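Local coordinates for putative outer membrane protein (LpxR) (Salmonella typhimurium, PDB 3FID) that removes acyl chains from lipid A, the membrane anchor of lipopolysaccharide, as an enzyme of the bacterial outer membrane, at residues D47-S52 with W89-T94; N95-R100 with V149-A154. All coordinates share one frame; numbering follows the deposited sequence.

Contact 1: residues D47-S52 with W89-T94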
loop_
_atom_site.group_PDB
_atom_site.type_symbol
_atom_site.label_atom_id
_atom_site.label_comp_id
_atom_site.label_asym_id
_atom_site.label_seq_id
_atom_site.Cartn_x
_atom_site.Cartn_y
_atom_site.Cartn_z
ATOM N N ASP A 47 10.096 16.173 17.994
ATOM C CA ASP A 47 11.086 15.362 17.275
ATOM C C ASP A 47 10.653 13.898 17.252
ATOM O O ASP A 47 11.037 13.160 16.355
ATOM C CB ASP A 47 12.479 15.483 17.912
ATOM C CG ASP A 47 13.190 16.786 17.530
ATOM O OD1 ASP A 47 14.304 17.032 18.043
ATOM O OD2 ASP A 47 12.632 17.574 16.730
ATOM N N ALA A 48 9.850 13.491 18.230
ATOM C CA ALA A 48 9.447 12.082 18.348
ATOM C C ALA A 48 8.117 11.701 17.656
ATOM O O ALA A 48 7.870 10.519 17.422
ATOM C CB ALA A 48 9.411 11.680 19.797
ATOM N N SER A 49 7.282 12.700 17.345
ATOM C CA SER A 49 5.877 12.468 17.023
ATOM C C SER A 49 5.365 13.254 15.822
ATOM O O SER A 49 5.573 14.474 15.730
ATOM C CB SER A 49 5.013 12.820 18.224
ATOM O OG SER A 49 5.199 11.912 19.298
ATOM N N GLN A 50 4.635 12.558 14.944
ATOM C CA GLN A 50 3.999 13.180 13.785
ATOM C C GLN A 50 2.504 12.974 13.772
ATOM O O GLN A 50 1.981 11.970 14.292
ATOM C CB GLN A 50 4.503 12.582 12.478
ATOM C CG GLN A 50 5.937 12.772 12.169
ATOM C CD GLN A 50 6.274 12.265 10.772
ATOM O OE1 GLN A 50 5.879 11.151 10.367
ATOM N NE2 GLN A 50 6.997 13.080 10.030
ATOM N N LEU A 51 1.826 13.946 13.167
ATOM C CA LEU A 51 0.445 13.824 12.769
ATOM C C LEU A 51 0.392 13.928 11.250
ATOM O O LEU A 51 0.883 14.909 10.690
ATOM C CB LEU A 51 -0.384 14.957 13.378
ATOM C CG LEU A 51 -1.894 14.916 13.161
ATOM C CD1 LEU A 51 -2.620 13.668 13.745
ATOM C CD2 LEU A 51 -2.495 16.211 13.690
ATOM N N SER A 52 -0.256 12.948 10.603
ATOM C CA SER A 52 -0.338 12.899 9.143
ATOM C C SER A 52 -1.763 12.976 8.618
ATOM O O SER A 52 -2.678 12.457 9.242
ATOM C CB SER A 52 0.272 11.598 8.632
ATOM O OG SER A 52 1.619 11.532 9.017
ATOM N N TRP A 89 -1.536 9.293 13.905
ATOM C CA TRP A 89 -0.488 9.631 14.865
ATOM C C TRP A 89 0.669 8.632 14.685
ATOM O O TRP A 89 0.436 7.436 14.639
ATOM C CB TRP A 89 -1.089 9.537 16.277
ATOM C CG TRP A 89 -0.152 9.873 17.374
ATOM C CD1 TRP A 89 0.442 9.002 18.255
ATOM C CD2 TRP A 89 0.285 11.180 17.742
ATOM N NE1 TRP A 89 1.243 9.699 19.145
ATOM C CE2 TRP A 89 1.164 11.036 18.848
ATOM C CE3 TRP A 89 0.031 12.463 17.235
ATOM C CZ2 TRP A 89 1.781 12.127 19.463
ATOM C CZ3 TRP A 89 0.665 13.561 17.840
ATOM C CH2 TRP A 89 1.520 13.382 18.953
ATOM N N ASN A 90 1.895 9.115 14.539
ATOM C CA ASN A 90 3.093 8.258 14.360
ATOM C C ASN A 90 4.137 8.682 15.386
ATOM O O ASN A 90 4.581 9.817 15.347
ATOM C CB ASN A 90 3.657 8.453 12.943
ATOM C CG ASN A 90 4.865 7.551 12.635
ATOM O OD1 ASN A 90 5.104 6.546 13.291
ATOM N ND2 ASN A 90 5.600 7.907 11.617
ATOM N N SER A 91 4.519 7.804 16.317
ATOM C CA SER A 91 5.320 8.269 17.444
ATOM C C SER A 91 6.364 7.266 17.941
ATOM O O SER A 91 6.095 6.080 18.033
ATOM C CB SER A 91 4.395 8.635 18.599
ATOM O OG SER A 91 5.160 9.046 19.708
ATOM N N LEU A 92 7.558 7.769 18.243
ATOM C CA LEU A 92 8.522 6.996 19.018
ATOM C C LEU A 92 8.139 7.138 20.494
ATOM O O LEU A 92 8.322 8.203 21.086
ATOM C CB LEU A 92 9.953 7.481 18.764
ATOM C CG LEU A 92 10.458 7.396 17.314
ATOM C CD1 LEU A 92 11.925 7.741 17.255
ATOM C CD2 LEU A 92 10.237 6.016 16.703
ATOM N N ALA A 93 7.563 6.092 21.068
ATOM C CA ALA A 93 7.216 6.083 22.498
ATOM C C ALA A 93 8.481 6.119 23.335
ATOM O O ALA A 93 8.547 6.820 24.377
ATOM C CB ALA A 93 6.395 4.875 22.846
ATOM N N THR A 94 9.486 5.381 22.869
ATOM C CA THR A 94 10.815 5.352 23.465
ATOM C C THR A 94 11.867 5.087 22.351
ATOM O O THR A 94 11.502 5.031 21.176
ATOM C CB THR A 94 10.840 4.239 24.527
ATOM O OG1 THR A 94 12.168 4.064 25.008
ATOM C CG2 THR A 94 10.386 2.968 23.904
#
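Ser49 and Ser91 face each other as an antiparallel non-hydrogen-bonded pair, and their hydroxyls supply the polar link that the backbones lack at this step: Ser49 OG lies 2.9 Å from Ser91 OG in a hydrogen bond that either could donate. Serine is small enough for the indole of Trp89 to lean in beside it. The indole extends diagonally over the partner strand, a chi1 of -179° carrying CG away from the backbone N, and Trp89 CZ2 comes within 3.5 Å of Ser49 CB, while CE3 lies 3.6 Å from Gln50 O.

Gln50 and Asn90 form the hydrogen-bonded pair. Gln50 N gives a nearly straight bond of 2.8 Å to Asn90 O, and Asn90 N returns one of 2.9 Å to Gln50 O; Leu92 N adds another to Ala48 O beside the turn. The two amide side chains run side by side on the opposite face from the serines, their planes 62° apart, and join through a weak bond of 3.5 Å from Asn90 ND2 to Gln50 OE1. Amides suit this buried place because they can donate and accept at once. Gln50 OE1 also takes a bond from Arg204 and NE2 gives one to Ile208 O, whereas Asn90 OD1 accepts from Arg98 and ND2 reaches Asp196.

Trp89 NE1 is bonded to Tyr99 OH on the side away from strand 49-60. Strands 49-60 and 80-94 sit in the barrel wall between strand 33-44, which bonds to Leu51 through His43, and strand 97-108, which bonds to Ser91 through Tyr99.

Contact 2: residues N95-R100 with V149-A154. With CXE (pentaethylene glycol monodecyl ether), chain M.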
loop_
_atom_site.group_PDB
_atom_site.type_symbol
_atom_site.label_atom_id
_atom_site.label_comp_id
_atom_site.label_asym_id
_atom_site.label_seq_id
_atom_site.Cartn_x
_atom_site.Cartn_y
_atom_site.Cartn_z
ATOM N N ASN A 95 13.146 4.922 22.711
ATOM C CA ASN A 95 14.211 4.526 21.751
ATOM C C ASN A 95 14.075 3.094 21.223
ATOM O O ASN A 95 14.784 2.693 20.293
ATOM C CB ASN A 95 15.614 4.677 22.365
ATOM C CG ASN A 95 16.334 5.980 21.946
ATOM O OD1 ASN A 95 15.713 7.010 21.633
ATOM N ND2 ASN A 95 17.666 5.934 21.970
ATOM N N TRP A 96 13.175 2.330 21.833
ATOM C CA TRP A 96 12.994 0.921 21.498
ATOM C C TRP A 96 11.576 0.574 21.010
ATOM O O TRP A 96 11.311 -0.587 20.736
ATOM C CB TRP A 96 13.380 0.017 22.677
ATOM C CG TRP A 96 12.633 0.346 23.929
ATOM C CD1 TRP A 96 13.010 1.250 24.898
ATOM C CD2 TRP A 96 11.375 -0.212 24.369
ATOM N NE1 TRP A 96 12.058 1.297 25.903
ATOM C CE2 TRP A 96 11.050 0.409 25.608
ATOM C CE3 TRP A 96 10.495 -1.174 23.842
ATOM C CZ2 TRP A 96 9.880 0.103 26.321
ATOM C CZ3 TRP A 96 9.326 -1.486 24.566
ATOM C CH2 TRP A 96 9.031 -0.838 25.786
ATOM N N LEU A 97 10.688 1.573 20.907
ATOM C CA LEU A 97 9.298 1.350 20.486
ATOM C C LEU A 97 8.796 2.464 19.568
ATOM O O LEU A 97 8.925 3.640 19.899
ATOM C CB LEU A 97 8.364 1.265 21.696
ATOM C CG LEU A 97 7.031 0.573 21.375
ATOM C CD1 LEU A 97 7.100 -0.902 21.776
ATOM C CD2 LEU A 97 5.835 1.253 21.999
ATOM N N ARG A 98 8.233 2.085 18.418
ATOM C CA ARG A 98 7.431 2.993 17.604
ATOM C C ARG A 98 5.973 2.515 17.579
ATOM O O ARG A 98 5.713 1.318 17.492
ATOM C CB ARG A 98 7.990 3.110 16.178
ATOM C CG ARG A 98 7.083 3.905 15.212
ATOM C CD ARG A 98 7.597 3.872 13.777
ATOM N NE ARG A 98 8.851 4.607 13.585
ATOM C CZ ARG A 98 8.961 5.931 13.496
ATOM N NH1 ARG A 98 10.156 6.475 13.295
ATOM N NH2 ARG A 98 7.894 6.720 13.651
ATOM N N TYR A 99 5.018 3.443 17.689
ATOM C CA TYR A 99 3.614 3.082 17.445
ATOM C C TYR A 99 2.888 4.087 16.536
ATOM O O TYR A 99 3.294 5.252 16.399
ATOM C CB TYR A 99 2.849 2.844 18.751
ATOM C CG TYR A 99 2.574 4.109 19.519
ATOM C CD1 TYR A 99 1.350 4.764 19.388
ATOM C CD2 TYR A 99 3.546 4.659 20.364
ATOM C CE1 TYR A 99 1.091 5.955 20.085
ATOM C CE2 TYR A 99 3.312 5.852 21.051
ATOM C CZ TYR A 99 2.081 6.487 20.909
ATOM O OH TYR A 99 1.822 7.646 21.593
ATOM N N ARG A 100 1.803 3.609 15.930
ATOM C CA ARG A 100 0.982 4.410 15.032
ATOM C C ARG A 100 -0.468 4.108 15.287
ATOM O O ARG A 100 -0.826 2.973 15.579
ATOM C CB ARG A 100 1.298 4.089 13.577
ATOM C CG ARG A 100 2.597 4.638 13.124
ATOM C CD ARG A 100 2.521 4.947 11.664
ATOM N NE ARG A 100 3.092 3.876 10.914
ATOM C CZ ARG A 100 2.627 3.475 9.736
ATOM N NH1 ARG A 100 1.563 4.049 9.158
ATOM N NH2 ARG A 100 3.228 2.475 9.158
ATOM N N VAL A 149 2.407 -1.458 16.207
ATOM C CA VAL A 149 3.527 -1.325 17.139
ATOM C C VAL A 149 4.735 -2.101 16.649
ATOM O O VAL A 149 4.609 -3.225 16.181
ATOM C CB VAL A 149 3.150 -1.717 18.596
ATOM C CG1 VAL A 149 2.688 -3.142 18.681
ATOM C CG2 VAL A 149 4.344 -1.492 19.537
ATOM N N SER A 150 5.908 -1.487 16.800
ATOM C CA SER A 150 7.153 -2.053 16.317
ATOM C C SER A 150 8.194 -1.883 17.403
ATOM O O SER A 150 8.260 -0.833 18.023
ATOM C CB SER A 150 7.617 -1.283 15.069
ATOM O OG SER A 150 8.823 -1.827 14.559
ATOM N N LEU A 151 8.984 -2.929 17.646
ATOM C CA LEU A 151 10.213 -2.784 18.406
ATOM C C LEU A 151 11.279 -2.314 17.438
ATOM O O LEU A 151 11.196 -2.582 16.232
ATOM C CB LEU A 151 10.626 -4.113 19.045
ATOM C CG LEU A 151 9.621 -4.737 20.009
ATOM C CD1 LEU A 151 10.082 -6.164 20.325
ATOM C CD2 LEU A 151 9.495 -3.910 21.294
ATOM N N THR A 152 12.258 -1.582 17.955
ATOM C CA THR A 152 13.215 -0.883 17.102
ATOM C C THR A 152 14.711 -1.066 17.481
ATOM O O THR A 152 15.466 -0.083 17.498
ATOM C CB THR A 152 12.886 0.645 17.020
ATOM O OG1 THR A 152 13.109 1.254 18.295
ATOM C CG2 THR A 152 11.449 0.890 16.632
ATOM N N PRO A 153 15.149 -2.315 17.758
ATOM C CA PRO A 153 16.588 -2.456 18.017
ATOM C C PRO A 153 17.404 -2.153 16.746
ATOM O O PRO A 153 17.088 -2.633 15.645
ATOM C CB PRO A 153 16.739 -3.929 18.415
ATOM C CG PRO A 153 15.564 -4.639 17.703
ATOM C CD PRO A 153 14.438 -3.610 17.842
ATOM N N ALA A 154 18.431 -1.339 16.914
ATOM C CA ALA A 154 19.276 -0.934 15.803
ATOM C C ALA A 154 20.607 -0.586 16.415
ATOM O O ALA A 154 20.677 -0.265 17.612
ATOM C CB ALA A 154 18.691 0.297 15.102
HETATM C C1 CXE M . 5.010 0.024 27.705
HETATM C C2 CXE M . 4.310 -1.157 27.062
HETATM C C3 CXE M . 5.264 -1.964 26.180
HETATM C C4 CXE M . 4.588 -2.466 24.903
HETATM C C5 CXE M . 5.317 -3.668 24.304
HETATM C C6 CXE M . 4.913 -3.854 22.843
HETATM C C7 CXE M . 5.832 -4.795 22.061
HETATM C C8 CXE M . 5.145 -5.248 20.770
HETATM C C9 CXE M . 6.100 -5.777 19.699
HETATM C C10 CXE M . 5.556 -7.054 19.066
HETATM O O11 CXE M . 6.387 -7.464 17.983
HETATM C C12 CXE M . 6.508 -8.893 17.866
HETATM C C13 CXE M . 5.999 -9.406 16.508
HETATM O O14 CXE M . 6.835 -10.450 15.994
HETATM C C15 CXE M . 6.495 -10.855 14.664
HETATM C C16 CXE M . 7.727 -11.304 13.872
HETATM O O17 CXE M . 7.364 -12.380 12.995
HETATM C C18 CXE M . 7.894 -12.304 11.664
HETATM C C19 CXE M . 7.361 -13.463 10.812
HETATM O O20 CXE M . 6.630 -12.983 9.673
HETATM C C21 CXE M . 5.962 -14.003 8.922
HETATM C C22 CXE M . 6.577 -14.027 7.528
HETATM O O23 CXE M . 5.906 -14.925 6.650
HETATM C C24 CXE M . 6.783 -15.433 5.647
HETATM C C25 CXE M . 6.721 -16.946 5.672
HETATM O O26 CXE M . 7.722 -17.473 4.819
#
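Leu151 lies between Trp96, Leu97 and the decyl chain of a bound detergent, pentaethylene glycol monodecyl ether. Its CB stands 4.0 Å from Trp96 O. Beyond it, CG sits anti to the carbonyl carbon (chi1 -59°) and meets detergent C9 at 3.7 Å, which CD1 also touches. CD2 lies against detergent C7 and Trp96 O, meets Trp96 CE3 at 3.9 Å, in the plane of the indole and at its edge, and packs against Leu97 CD1. A branched aliphatic residue suits this place: both methyls lie on the alkyl chain.

These residues lie on the outer face of an outer-membrane beta-barrel, where the alkyl chain of the detergent probably takes the place of lipid. Here too Leu97 CD1 packs 3.6 Å from Val149 CG2, and Val149 CG1 is 3.9 Å from detergent C8.

Arg98 and Ser150 make the hydrogen-bonded pair, with two backbone bonds of 2.9 Å, Arg98 N to Ser150 O and Ser150 N to Arg98 O. Their side chains take the other face, where the guanidinium of Arg98 hydrogen-bonds to Asn90 OD1, Ser195 and His209. Regularity fades at Thr152, whose N reaches Trp96 O at 3.1 Å by a bent bond (141°) from above the carbonyl plane.

In the fold
Contact 1 closes before contact 2 opens, and their centres lie 11 Å apart in the same part of the barrel wall. Strands 49-60, 80-94, 97-108 and 140-157 run side by side, each antiparallel to the next, so the two contacts are separated by the strand 80-94 to 97-108 pairing, where Ser91 N is 2.8 Å from Tyr99 O and the Asn90 to Arg98 bond adds a side-chain link. Residues 93-96, at the corner between these two strands, lead the chain directly from contact 1 into contact 2. One continuous surface carries Trp89, Tyr99 and the detergent-binding residues on the outside; the other gathers Gln50, Asn90 and Arg98 into a polar lining, as expected for a barrel embedded in membrane.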